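PDB 6OTU: glucose-6-phosphate isomerase from Chlamydia trachomatis D/UW-3/CX, which catalyses the reversible isomerization of glucose-6-phosphate to fructose-6-phosphate. Local coordinates for residues K82-M87 / Y476-A481; E133-L138 / F285-F290; A170-C175 / N409-D414; E258-W263 / T273-G278; F293-A298 / S465-G470. All blocks are in the same frame, centred on the assembly; numbering follows the deposited sequence.

Interaction 1. Residues K82-M87 / Y476-A481; sequences KQMECM and YEHKFA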
# COMPACT_ATOMS: atom_id res chain seq x y z
N LYS A 82 0.38 -28.85 17.18
CA LYS A 82 1.02 -28.91 18.49
C LYS A 82 1.72 -27.60 18.81
O LYS A 82 1.66 -27.11 19.95
CB LYS A 82 2.00 -30.08 18.56
N GLN A 83 2.34 -26.98 17.81
CA GLN A 83 3.00 -25.70 18.06
C GLN A 83 1.98 -24.60 18.36
O GLN A 83 2.24 -23.72 19.19
CB GLN A 83 3.89 -25.32 16.87
CG GLN A 83 5.07 -26.28 16.64
CD GLN A 83 6.01 -25.78 15.56
OE1 GLN A 83 6.63 -24.72 15.70
NE2 GLN A 83 6.10 -26.52 14.45
N MET A 84 0.82 -24.63 17.70
CA MET A 84 -0.22 -23.64 17.99
C MET A 84 -0.71 -23.78 19.43
O MET A 84 -0.87 -22.79 20.14
CB MET A 84 -1.38 -23.78 17.01
CG MET A 84 -2.56 -22.82 17.24
SD MET A 84 -2.15 -21.05 17.25
CE MET A 84 -1.75 -20.66 15.52
N GLU A 85 -0.94 -25.02 19.88
CA GLU A 85 -1.30 -25.24 21.27
C GLU A 85 -0.23 -24.68 22.19
O GLU A 85 -0.53 -23.90 23.10
CB GLU A 85 -1.48 -26.73 21.55
CG GLU A 85 -2.74 -27.32 21.03
CD GLU A 85 -2.91 -28.74 21.52
OE1 GLU A 85 -2.94 -28.93 22.76
OE2 GLU A 85 -3.00 -29.66 20.67
N CYS A 86 1.02 -25.08 21.96
CA CYS A 86 2.14 -24.63 22.79
C CYS A 86 2.15 -23.11 22.90
O CYS A 86 2.25 -22.55 24.00
CB CYS A 86 3.46 -25.16 22.22
SG CYS A 86 3.86 -26.88 22.79
N MET A 87 1.99 -22.42 21.76
CA MET A 87 1.91 -20.96 21.76
C MET A 87 0.77 -20.47 22.64
O MET A 87 0.97 -19.63 23.53
CB MET A 87 1.74 -20.45 20.32
CG MET A 87 1.87 -18.95 20.18
SD MET A 87 1.38 -18.29 18.55
CE MET A 87 -0.41 -18.24 18.71
N TYR A 476 -5.56 -13.90 10.34
CA TYR A 476 -4.27 -13.62 9.72
C TYR A 476 -3.14 -13.78 10.72
O TYR A 476 -2.05 -14.24 10.35
CB TYR A 476 -4.28 -12.21 9.10
CG TYR A 476 -4.75 -12.23 7.67
CD1 TYR A 476 -3.91 -12.67 6.66
CD2 TYR A 476 -6.05 -11.83 7.32
CE1 TYR A 476 -4.33 -12.71 5.34
CE2 TYR A 476 -6.49 -11.88 6.00
CZ TYR A 476 -5.62 -12.31 5.01
OH TYR A 476 -6.00 -12.36 3.68
N GLU A 477 -3.37 -13.43 11.99
CA GLU A 477 -2.36 -13.69 13.02
C GLU A 477 -1.98 -15.17 13.02
O GLU A 477 -0.80 -15.51 13.03
CB GLU A 477 -2.87 -13.26 14.40
CG GLU A 477 -3.03 -11.74 14.53
CD GLU A 477 -3.47 -11.29 15.91
OE1 GLU A 477 -3.86 -12.15 16.74
OE2 GLU A 477 -3.39 -10.07 16.18
N HIS A 478 -2.97 -16.06 12.95
CA HIS A 478 -2.66 -17.48 12.98
C HIS A 478 -2.14 -18.01 11.65
O HIS A 478 -1.29 -18.91 11.65
CB HIS A 478 -3.90 -18.25 13.45
CG HIS A 478 -4.26 -17.91 14.85
ND1 HIS A 478 -3.30 -17.67 15.81
CD2 HIS A 478 -5.45 -17.69 15.45
CE1 HIS A 478 -3.89 -17.36 16.95
NE2 HIS A 478 -5.19 -17.37 16.76
N LYS A 479 -2.63 -17.47 10.52
CA LYS A 479 -2.03 -17.79 9.23
C LYS A 479 -0.52 -17.59 9.27
O LYS A 479 0.25 -18.49 8.89
CB LYS A 479 -2.62 -16.93 8.12
CG LYS A 479 -1.87 -17.13 6.81
CD LYS A 479 -2.21 -16.11 5.75
CE LYS A 479 -1.63 -16.55 4.42
NZ LYS A 479 -1.64 -15.43 3.45
N PHE A 480 -0.07 -16.42 9.72
CA PHE A 480 1.36 -16.13 9.71
C PHE A 480 2.11 -16.99 10.73
O PHE A 480 3.22 -17.45 10.46
CB PHE A 480 1.58 -14.64 9.97
CG PHE A 480 0.94 -13.76 8.92
CD1 PHE A 480 1.07 -14.05 7.57
CD2 PHE A 480 0.20 -12.64 9.29
CE1 PHE A 480 0.47 -13.24 6.60
CE2 PHE A 480 -0.39 -11.83 8.32
CZ PHE A 480 -0.26 -12.12 6.98
N ALA A 481 1.49 -17.24 11.89
CA ALA A 481 2.08 -18.14 12.88
C ALA A 481 2.24 -19.55 12.32
O ALA A 481 3.28 -20.19 12.53
CB ALA A 481 1.22 -18.16 14.15
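H478 meets the ends of M84 and M87 where helix 80-89 packs on helix 466-487. This is a buried helix-helix contact within the phosphoglucose isomerase fold. The two short helix segments run at 122° to each other, and their axes come no nearer than 11.5 Å. Long side chains bridge this gap. Along 476-481 the first residue to take part is H478. Its imidazole meets the M84 side chain at about a right angle. The methyl carbon CE of M84 lies 3.4 Å from ND1 of H478. The sulfur sits obliquely to the ring, with M84 SD 4.3 Å from the centroid of the H478 ring. The far nitrogen of the ring, NE2, is hydrogen-bonded to D301, which should steady the ring's rotation. The M84 chain starts anti to the backbone N (chi1 178°) and then bends twice, which turns its methyl toward the histidine. M87 meets the same ring at its edge, with CE of M87 4.0 Å from CE1 of H478. One turn on, A481 directs its methyl at helix 80-89. Both methionines reach it, so this small residue and the histidine share one patch of thioether chains. F482 and F485 of the same helix also pack on M84 and M87, respectively. At A481 the approach is apolar, with CE of M84 4.1 Å and SD of M87 4.4 Å from CB of A481.

Interaction 2. Residues E133-L138 / F285-F290; sequences EEALRL and FGYEAF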
# COMPACT_ATOMS: atom_id res chain seq x y z
N GLU A 133 -8.79 -7.94 34.06
CA GLU A 133 -8.71 -6.82 34.99
C GLU A 133 -8.52 -5.50 34.25
O GLU A 133 -9.06 -4.47 34.68
CB GLU A 133 -7.57 -7.03 35.98
CG GLU A 133 -7.73 -8.25 36.87
CD GLU A 133 -6.44 -8.58 37.61
OE1 GLU A 133 -6.30 -9.74 38.07
OE2 GLU A 133 -5.58 -7.69 37.73
N GLU A 134 -7.75 -5.50 33.15
CA GLU A 134 -7.57 -4.27 32.38
C GLU A 134 -8.87 -3.83 31.72
O GLU A 134 -9.22 -2.65 31.74
CB GLU A 134 -6.48 -4.45 31.31
CG GLU A 134 -5.06 -4.54 31.87
CD GLU A 134 -4.66 -3.31 32.69
OE1 GLU A 134 -4.73 -2.19 32.16
OE2 GLU A 134 -4.28 -3.47 33.87
N ALA A 135 -9.59 -4.79 31.12
CA ALA A 135 -10.84 -4.48 30.42
C ALA A 135 -11.89 -3.90 31.36
O ALA A 135 -12.60 -2.95 31.00
CB ALA A 135 -11.37 -5.74 29.75
N LEU A 136 -12.01 -4.42 32.58
CA LEU A 136 -12.97 -3.82 33.49
C LEU A 136 -12.51 -2.44 33.93
O LEU A 136 -13.34 -1.55 34.16
CB LEU A 136 -13.24 -4.73 34.69
CG LEU A 136 -13.59 -6.18 34.31
CD1 LEU A 136 -13.12 -7.16 35.38
CD2 LEU A 136 -15.08 -6.36 33.98
N ARG A 137 -11.20 -2.23 34.03
CA ARG A 137 -10.73 -0.87 34.26
C ARG A 137 -11.04 0.01 33.06
O ARG A 137 -11.32 1.20 33.24
CB ARG A 137 -9.23 -0.88 34.56
CG ARG A 137 -8.91 -1.51 35.91
CD ARG A 137 -7.43 -1.50 36.20
NE ARG A 137 -6.90 -0.15 36.11
CZ ARG A 137 -5.99 0.23 35.22
NH1 ARG A 137 -5.58 1.49 35.21
NH2 ARG A 137 -5.48 -0.64 34.36
N LEU A 138 -11.03 -0.55 31.85
CA LEU A 138 -11.38 0.21 30.65
C LEU A 138 -12.85 0.60 30.67
O LEU A 138 -13.19 1.76 30.45
CB LEU A 138 -11.05 -0.60 29.39
CG LEU A 138 -11.35 0.01 28.03
CD1 LEU A 138 -10.50 1.24 27.79
CD2 LEU A 138 -11.15 -1.01 26.90
N PHE A 285 -16.33 3.52 19.92
CA PHE A 285 -17.56 2.78 19.71
C PHE A 285 -18.20 2.26 20.99
O PHE A 285 -19.24 1.59 20.91
CB PHE A 285 -17.30 1.61 18.75
CG PHE A 285 -16.44 1.99 17.57
CD1 PHE A 285 -16.89 2.91 16.64
CD2 PHE A 285 -15.20 1.41 17.38
CE1 PHE A 285 -16.11 3.26 15.55
CE2 PHE A 285 -14.42 1.76 16.29
CZ PHE A 285 -14.88 2.68 15.38
N GLY A 286 -17.62 2.53 22.16
CA GLY A 286 -18.15 2.02 23.42
C GLY A 286 -17.60 0.65 23.77
O GLY A 286 -17.20 -0.14 22.91
N TYR A 287 -17.61 0.35 25.08
CA TYR A 287 -16.99 -0.86 25.61
C TYR A 287 -17.51 -2.13 24.94
O TYR A 287 -16.72 -2.99 24.51
CB TYR A 287 -17.22 -0.95 27.12
CG TYR A 287 -16.62 -2.16 27.80
CD1 TYR A 287 -15.26 -2.26 27.98
CD2 TYR A 287 -17.42 -3.20 28.27
CE1 TYR A 287 -14.70 -3.36 28.62
CE2 TYR A 287 -16.87 -4.31 28.91
CZ TYR A 287 -15.50 -4.38 29.08
OH TYR A 287 -14.92 -5.46 29.70
N GLU A 288 -18.83 -2.28 24.86
CA GLU A 288 -19.44 -3.51 24.36
C GLU A 288 -18.96 -3.85 22.96
O GLU A 288 -18.86 -5.03 22.61
CB GLU A 288 -20.97 -3.39 24.39
N ALA A 289 -18.65 -2.84 22.14
CA ALA A 289 -18.14 -3.13 20.80
C ALA A 289 -16.74 -3.73 20.87
O ALA A 289 -16.42 -4.64 20.08
CB ALA A 289 -18.15 -1.86 19.95
N PHE A 290 -15.91 -3.27 21.81
CA PHE A 290 -14.58 -3.88 21.96
C PHE A 290 -14.68 -5.33 22.43
O PHE A 290 -13.92 -6.19 21.99
CB PHE A 290 -13.72 -3.05 22.92
CG PHE A 290 -12.39 -3.67 23.23
CD1 PHE A 290 -11.40 -3.76 22.25
CD2 PHE A 290 -12.11 -4.17 24.49
CE1 PHE A 290 -10.16 -4.34 22.54
CE2 PHE A 290 -10.87 -4.75 24.78
CZ PHE A 290 -9.90 -4.83 23.81
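Y287 brings CE1 and OH up to A135, and L138 fills in beside Y287 and F290. Two van der Waals contacts involve oxygen. The backbone oxygen of A135 lies 3.2 Å from CE1 of Y287, oblique to the ring. The phenol oxygen of Y287 passes the methyl of A135, with OH 3.6 Å from CB of A135. The remaining contacts are apolar. CD2 of L138 stands at the edge of the Y287 ring, 4.4 Å from CD1 of Y287. The same methyl is 4.1 Å from CD2 of F290, and the side chains of L138 and F290 cross at about a right angle. Y287 and F290 are one turn apart and share the same first torsion (chi1 -180° and 175°). Both rings therefore leave their helix on the same side, and one leucine methyl can touch both. R137 is salt-bridged to OE1 of E134 through NH2 (2.8 Å) and to E258 of strand 258-262 through NH1. G286, with positive phi, marks the break between helices 275-285 and 287-303. The contact thus sets the first turn of helix 287-303 against helix 122-148. M275 and V279 of helix 275-285 also touch L138.

Interaction 3. Residues A170-C175 / N409-D414; sequences AMQGSC and NQRGLD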
# COMPACT_ATOMS: atom_id res chain seq x y z
N ALA A 170 -12.29 -0.44 10.27
CA ALA A 170 -13.12 -1.60 9.95
C ALA A 170 -14.48 -1.50 10.62
O ALA A 170 -15.51 -1.88 10.04
CB ALA A 170 -12.43 -2.89 10.38
N MET A 171 -14.51 -0.99 11.84
CA MET A 171 -15.73 -0.94 12.63
C MET A 171 -16.50 0.35 12.47
O MET A 171 -17.67 0.41 12.88
CB MET A 171 -15.39 -1.12 14.11
CG MET A 171 -14.84 -2.46 14.45
SD MET A 171 -14.37 -2.54 16.19
CE MET A 171 -13.25 -3.93 16.06
N GLN A 172 -15.86 1.39 11.90
CA GLN A 172 -16.49 2.70 11.77
C GLN A 172 -17.87 2.61 11.10
O GLN A 172 -18.77 3.36 11.46
CB GLN A 172 -15.56 3.60 10.98
CG GLN A 172 -15.82 5.08 11.08
CD GLN A 172 -14.87 5.86 10.17
OE1 GLN A 172 -14.69 5.53 9.00
NE2 GLN A 172 -14.24 6.90 10.72
N GLY A 173 -18.05 1.69 10.15
CA GLY A 173 -19.30 1.61 9.42
C GLY A 173 -20.42 0.91 10.16
O GLY A 173 -21.59 1.06 9.79
N SER A 174 -20.09 0.16 11.22
CA SER A 174 -21.08 -0.61 11.97
C SER A 174 -21.52 0.07 13.25
O SER A 174 -22.65 -0.18 13.69
CB SER A 174 -20.52 -1.99 12.32
OG SER A 174 -19.71 -2.51 11.29
N CYS A 175 -20.69 0.90 13.88
CA CYS A 175 -20.97 1.38 15.23
C CYS A 175 -21.20 2.87 15.19
O CYS A 175 -20.30 3.62 14.78
CB CYS A 175 -19.81 1.06 16.17
SG CYS A 175 -19.31 -0.67 16.11
N ASN A 409 -23.35 -4.33 2.83
CA ASN A 409 -22.60 -3.17 3.25
C ASN A 409 -22.80 -2.90 4.75
O ASN A 409 -23.70 -3.47 5.40
CB ASN A 409 -22.96 -1.94 2.40
CG ASN A 409 -24.42 -1.55 2.52
OD1 ASN A 409 -24.89 -1.17 3.60
ND2 ASN A 409 -25.14 -1.59 1.40
N GLN A 410 -21.95 -2.04 5.30
CA GLN A 410 -22.02 -1.72 6.71
C GLN A 410 -23.03 -0.61 7.00
O GLN A 410 -23.71 -0.64 8.03
CB GLN A 410 -20.65 -1.30 7.24
CG GLN A 410 -19.64 -2.41 7.36
CD GLN A 410 -18.31 -1.90 7.89
OE1 GLN A 410 -17.59 -1.17 7.21
NE2 GLN A 410 -17.99 -2.26 9.13
N ARG A 411 -23.14 0.38 6.12
CA ARG A 411 -23.77 1.63 6.50
C ARG A 411 -25.22 1.74 6.07
O ARG A 411 -25.86 2.74 6.41
CB ARG A 411 -22.97 2.80 5.94
CG ARG A 411 -21.61 2.91 6.59
CD ARG A 411 -20.85 4.04 6.01
NE ARG A 411 -19.45 3.99 6.38
CZ ARG A 411 -18.90 4.77 7.30
NH1 ARG A 411 -19.64 5.66 7.94
NH2 ARG A 411 -17.60 4.67 7.57
N GLY A 412 -25.75 0.77 5.33
CA GLY A 412 -27.16 0.76 4.98
C GLY A 412 -27.58 1.65 3.82
O GLY A 412 -28.78 1.76 3.58
N LEU A 413 -26.64 2.29 3.11
CA LEU A 413 -26.99 3.12 1.97
C LEU A 413 -26.68 2.37 0.68
O LEU A 413 -25.55 1.94 0.45
CB LEU A 413 -26.25 4.46 1.97
CG LEU A 413 -26.52 5.19 0.63
CD1 LEU A 413 -27.94 5.74 0.60
CD2 LEU A 413 -25.52 6.29 0.31
N ASP A 414 -27.70 2.22 -0.17
CA ASP A 414 -27.54 1.48 -1.41
C ASP A 414 -28.68 1.89 -2.35
O ASP A 414 -29.56 2.67 -1.98
CB ASP A 414 -27.51 -0.03 -1.17
CG ASP A 414 -26.66 -0.78 -2.20
OD1 ASP A 414 -26.50 -0.26 -3.33
OD2 ASP A 414 -26.18 -1.89 -1.90
O HOH W 1 -16.04 0.76 8.19
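R411 spreads its guanidinium over G173, whose CA lies 3.7 Å above the plane and over its centre. The arginine chain is extended from CG to NE, and this carries the flat group across the glycine. At the guanidinium edge R411 meets Q172, with the amide and guanidinium planes 63° apart. The bond from NH2 of R411 to OE1 of Q172 is weak, at 3.4 Å. The amide NE2 of Q172 is taken by Y168. Q410 makes the stronger polar link. Its NE2 donates to the backbone oxygen of A170 at 2.7 Å, nearly along the C=O axis and in the plane of the Q410 amide. NE2 also donates to OG of S174 at 2.8 Å, a bond tilted 30° from that plane. The other end of the amide is reached through water: the N of G173 donates to a water that lies 2.7 Å from OE1 of Q410 and can donate to it. With this water, both ends of the Q410 amide would be held, which should fix its rotation. Within the loop, OD1 of N409 accepts from the N of G412 at 2.7 Å, an Asx motif. The loop also faces the dimer partner, where D190 of the second subunit accepts from the backbone N of both Q410 and R411. The contact therefore joins the C-terminal end of helix 162-172 to the loop between strands 401-406 and 416-417, close to the start of helix 466-487 and beside the subunit interface.

Interaction 4. Residues E258-W263 / T273-G278; sequences EVFHLW and TSMVGG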
# COMPACT_ATOMS: atom_id res chain seq x y z
N GLU A 258 -4.49 8.28 33.29
CA GLU A 258 -4.67 6.86 33.52
C GLU A 258 -3.58 6.13 32.76
O GLU A 258 -2.98 6.67 31.82
CB GLU A 258 -6.07 6.37 33.08
CG GLU A 258 -6.42 4.91 33.43
CD GLU A 258 -6.25 4.58 34.91
OE1 GLU A 258 -5.11 4.36 35.35
OE2 GLU A 258 -7.27 4.51 35.64
N VAL A 259 -3.30 4.90 33.19
CA VAL A 259 -2.27 4.07 32.59
C VAL A 259 -2.83 2.67 32.42
O VAL A 259 -3.28 2.06 33.40
CB VAL A 259 -0.98 4.04 33.43
CG1 VAL A 259 -0.00 2.99 32.86
CG2 VAL A 259 -0.34 5.44 33.53
N PHE A 260 -2.81 2.15 31.19
CA PHE A 260 -3.21 0.78 30.89
C PHE A 260 -1.98 -0.03 30.49
O PHE A 260 -0.96 0.51 30.05
CB PHE A 260 -4.27 0.74 29.77
CG PHE A 260 -5.57 1.42 30.14
CD1 PHE A 260 -6.58 0.72 30.80
CD2 PHE A 260 -5.77 2.78 29.85
CE1 PHE A 260 -7.78 1.36 31.14
CE2 PHE A 260 -6.96 3.42 30.20
CZ PHE A 260 -7.97 2.71 30.85
N HIS A 261 -2.07 -1.34 30.66
CA HIS A 261 -0.92 -2.22 30.49
C HIS A 261 -1.17 -3.28 29.43
O HIS A 261 -2.28 -3.81 29.29
CB HIS A 261 -0.58 -2.94 31.80
CG HIS A 261 -0.36 -2.03 32.96
ND1 HIS A 261 -1.04 -2.17 34.15
CD2 HIS A 261 0.46 -0.97 33.12
CE1 HIS A 261 -0.64 -1.23 34.99
NE2 HIS A 261 0.26 -0.49 34.39
N LEU A 262 -0.11 -3.58 28.68
CA LEU A 262 0.12 -4.88 28.07
C LEU A 262 1.34 -5.48 28.78
O LEU A 262 1.76 -4.99 29.82
CB LEU A 262 0.30 -4.74 26.55
CG LEU A 262 1.51 -3.97 26.01
CD1 LEU A 262 1.84 -4.47 24.61
CD2 LEU A 262 1.30 -2.44 26.01
N TRP A 263 1.90 -6.55 28.22
CA TRP A 263 3.01 -7.25 28.86
C TRP A 263 4.03 -7.66 27.80
O TRP A 263 3.80 -7.50 26.60
CB TRP A 263 2.50 -8.45 29.69
CG TRP A 263 1.49 -7.96 30.68
CD1 TRP A 263 1.73 -7.54 31.96
CD2 TRP A 263 0.09 -7.75 30.45
NE1 TRP A 263 0.57 -7.10 32.54
CE2 TRP A 263 -0.45 -7.22 31.64
CE3 TRP A 263 -0.76 -7.96 29.36
CZ2 TRP A 263 -1.80 -6.91 31.76
CZ3 TRP A 263 -2.10 -7.64 29.49
CH2 TRP A 263 -2.61 -7.12 30.68
N THR A 273 -5.75 -6.56 20.05
CA THR A 273 -6.76 -7.03 21.00
C THR A 273 -6.41 -6.74 22.46
O THR A 273 -7.20 -7.07 23.34
CB THR A 273 -6.99 -8.54 20.86
OG1 THR A 273 -5.77 -9.24 21.15
CG2 THR A 273 -7.50 -8.91 19.48
N SER A 274 -5.23 -6.18 22.72
CA SER A 274 -4.87 -5.75 24.06
C SER A 274 -5.37 -4.32 24.26
O SER A 274 -6.13 -3.79 23.44
CB SER A 274 -3.36 -5.86 24.29
OG SER A 274 -2.65 -4.87 23.56
N MET A 275 -4.93 -3.66 25.33
CA MET A 275 -5.31 -2.26 25.52
C MET A 275 -4.72 -1.34 24.45
O MET A 275 -5.15 -0.18 24.36
CB MET A 275 -4.89 -1.80 26.91
CG MET A 275 -5.55 -2.58 28.06
SD MET A 275 -7.36 -2.63 27.98
CE MET A 275 -7.71 -0.89 27.92
N VAL A 276 -3.75 -1.81 23.65
CA VAL A 276 -3.25 -1.04 22.52
C VAL A 276 -4.39 -0.66 21.58
O VAL A 276 -4.48 0.49 21.11
CB VAL A 276 -2.16 -1.84 21.77
CG1 VAL A 276 -1.78 -1.14 20.45
CG2 VAL A 276 -0.95 -2.02 22.66
N GLY A 277 -5.28 -1.61 21.29
CA GLY A 277 -6.51 -1.32 20.56
C GLY A 277 -7.69 -1.01 21.46
O GLY A 277 -8.63 -0.32 21.04
N GLY A 278 -7.66 -1.49 22.70
CA GLY A 278 -8.85 -1.40 23.55
C GLY A 278 -9.27 0.03 23.85
O GLY A 278 -10.46 0.35 23.85
O HOH W 2 -3.41 -5.03 27.24
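M275 packs on F260 where helix 275-285 covers strand 258-262, an outermost strand of the five-stranded parallel sheet. This is helix-on-sheet packing in an SIS-type alpha/beta layer, with a Met-aromatic contact. CB of M275 lies 3.9 Å from CB of F260. CG is next and turns toward the strand backbone, 3.7 Å from O of H261. SD then passes beside the phenyl ring, oblique to it and 5.4 Å from the centroid of the F260 ring. The tip comes closest: CE of M275 lies 3.5 Å from CD1 of F260. The chain is bent at chi2 and chi3 (-54° and -56°), and this folds the methyl back onto the ring. F141 meets the same phenylalanine edge-to-face, and L138 of helix 122-148 touches the methionine. Further along the strand, L262 points at the start of the helix. Its branched end meets V276, with CD2 of L262 4.1 Å from CG2 of V276. The side chain of L262 is about 7 Å from bound glucose-6-phosphate, so this packing lies just behind the substrate pocket, and K211 of that pocket touches L262. S274 is the N-cap of the helix: its OG accepts from the N of V276 and is also hydrogen-bonded to O of S271. The backbones themselves are joined through solvent. One water accepts from the N of M275 at 2.8 Å and donates to O of H261 at 2.6 Å.

Interaction 5. Residues F293-A298 / S465-G470; sequences FLQGAA and SPRIAG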
# COMPACT_ATOMS: atom_id res chain seq x y z
N PHE A 293 -15.52 -7.44 19.46
CA PHE A 293 -14.27 -7.62 18.74
C PHE A 293 -13.41 -8.71 19.36
O PHE A 293 -12.83 -9.54 18.64
CB PHE A 293 -13.54 -6.26 18.73
CG PHE A 293 -12.09 -6.31 18.34
CD1 PHE A 293 -11.70 -6.66 17.06
CD2 PHE A 293 -11.12 -5.91 19.25
CE1 PHE A 293 -10.35 -6.64 16.68
CE2 PHE A 293 -9.78 -5.91 18.90
CZ PHE A 293 -9.39 -6.28 17.60
N LEU A 294 -13.31 -8.74 20.70
CA LEU A 294 -12.55 -9.79 21.38
C LEU A 294 -13.19 -11.16 21.19
O LEU A 294 -12.47 -12.15 20.99
CB LEU A 294 -12.41 -9.49 22.89
CG LEU A 294 -11.60 -8.29 23.39
CD1 LEU A 294 -11.34 -8.33 24.92
CD2 LEU A 294 -10.30 -8.10 22.59
N GLN A 295 -14.52 -11.25 21.26
CA GLN A 295 -15.17 -12.54 21.07
C GLN A 295 -14.91 -13.09 19.67
O GLN A 295 -14.70 -14.30 19.51
CB GLN A 295 -16.67 -12.42 21.34
CG GLN A 295 -16.98 -12.16 22.81
CD GLN A 295 -18.44 -11.82 23.06
OE1 GLN A 295 -19.06 -11.07 22.30
NE2 GLN A 295 -19.00 -12.37 24.13
N GLY A 296 -14.86 -12.22 18.66
CA GLY A 296 -14.56 -12.70 17.31
C GLY A 296 -13.16 -13.27 17.19
O GLY A 296 -12.96 -14.32 16.56
N ALA A 297 -12.18 -12.61 17.79
CA ALA A 297 -10.83 -13.14 17.80
C ALA A 297 -10.74 -14.45 18.60
O ALA A 297 -10.19 -15.45 18.12
CB ALA A 297 -9.88 -12.09 18.36
N ALA A 298 -11.30 -14.48 19.81
CA ALA A 298 -11.22 -15.70 20.62
C ALA A 298 -11.85 -16.90 19.91
O ALA A 298 -11.38 -18.03 20.05
CB ALA A 298 -11.88 -15.48 21.97
N SER A 465 -18.30 -6.45 10.73
CA SER A 465 -18.82 -6.08 12.04
C SER A 465 -17.66 -6.09 13.02
O SER A 465 -16.56 -6.53 12.68
CB SER A 465 -19.92 -7.04 12.48
OG SER A 465 -19.37 -8.34 12.65
N PRO A 466 -17.87 -5.60 14.24
CA PRO A 466 -16.83 -5.78 15.27
C PRO A 466 -16.40 -7.23 15.42
O PRO A 466 -15.20 -7.52 15.42
CB PRO A 466 -17.49 -5.24 16.55
CG PRO A 466 -18.43 -4.19 16.04
CD PRO A 466 -18.92 -4.65 14.68
N ARG A 467 -17.35 -8.15 15.53
CA ARG A 467 -17.01 -9.57 15.70
C ARG A 467 -16.21 -10.09 14.51
O ARG A 467 -15.14 -10.69 14.68
CB ARG A 467 -18.28 -10.39 15.89
CG ARG A 467 -17.99 -11.86 16.08
CD ARG A 467 -19.19 -12.67 16.52
NE ARG A 467 -18.81 -14.07 16.69
CZ ARG A 467 -18.66 -14.67 17.87
NH1 ARG A 467 -18.90 -14.00 19.00
NH2 ARG A 467 -18.30 -15.95 17.92
N ILE A 468 -16.70 -9.83 13.30
CA ILE A 468 -16.04 -10.31 12.09
C ILE A 468 -14.67 -9.67 11.92
O ILE A 468 -13.71 -10.33 11.50
CB ILE A 468 -16.94 -10.07 10.86
CG1 ILE A 468 -18.18 -10.97 10.92
CG2 ILE A 468 -16.17 -10.31 9.57
CD1 ILE A 468 -17.88 -12.45 10.74
N ALA A 469 -14.54 -8.37 12.25
CA ALA A 469 -13.23 -7.74 12.26
C ALA A 469 -12.27 -8.47 13.18
O ALA A 469 -11.11 -8.72 12.82
CB ALA A 469 -13.34 -6.27 12.69
N GLY A 470 -12.74 -8.85 14.38
CA GLY A 470 -11.90 -9.60 15.29
C GLY A 470 -11.53 -10.98 14.76
O GLY A 470 -10.39 -11.43 14.92
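F293, R467 and G470 carry most of this close helix-helix packing between helix 287-303 and helix 466-487. The short helical segments cross at -39°, and their axes approach to 6.4 Å. G296 and G470 face each other across the seam, and the backbones touch directly. CA of G470 makes a CA-H...O contact with O of F293 at 3.5 Å. The phenyl group of F293 lies beside the same glycine, with CD1 of F293 3.4 Å from CA of G470. A chi1 of 165° carries the ring to this place. The carbonyl oxygen of P466 lies at the edge of this ring, in its plane, and also receives a CA-H...O contact from F293. M167 and M171 of helix 162-172 also pack on F293. R467 works at the outer margin. Its extended chain lies across the other helix, with CG of R467 3.7 Å from CA of G296. The guanidinium continues over the backbone, and O of Q295 lies off-centre above one face. NH1 of R467 passes 3.6 Å from CB of Q295. S471, just beyond, hydrogen-bonds to O of G296 and so adds a polar tie to the packing. Two further CA-H...O contacts complete the seam: CA of G296 to O of R467 and CA of A297 to O of G470, both at 3.4 Å.

In the fold
Interactions 1, 2, 4 and 5 are largely buried, while interaction 3 is partly exposed and borders the second subunit. Its chemistry differs accordingly: it relies on side-chain amide and guanidinium groups. A water bridges both it and interaction 4. Interactions 1 and 5 share helix 466-487 but use it differently, long methionines spanning a wide gap in one and glycines allowing backbone contact in the other. Interactions 2 and 5 share helix 287-303. Interactions 2 and 4 lie about 10 Å apart between centres and are tied by the salt bridge from R137 to E258. F285 packs on C175, joining interactions 2 and 3, and M171 on F293 joins 3 and 5. Interaction 4 lies close to bound glucose-6-phosphate.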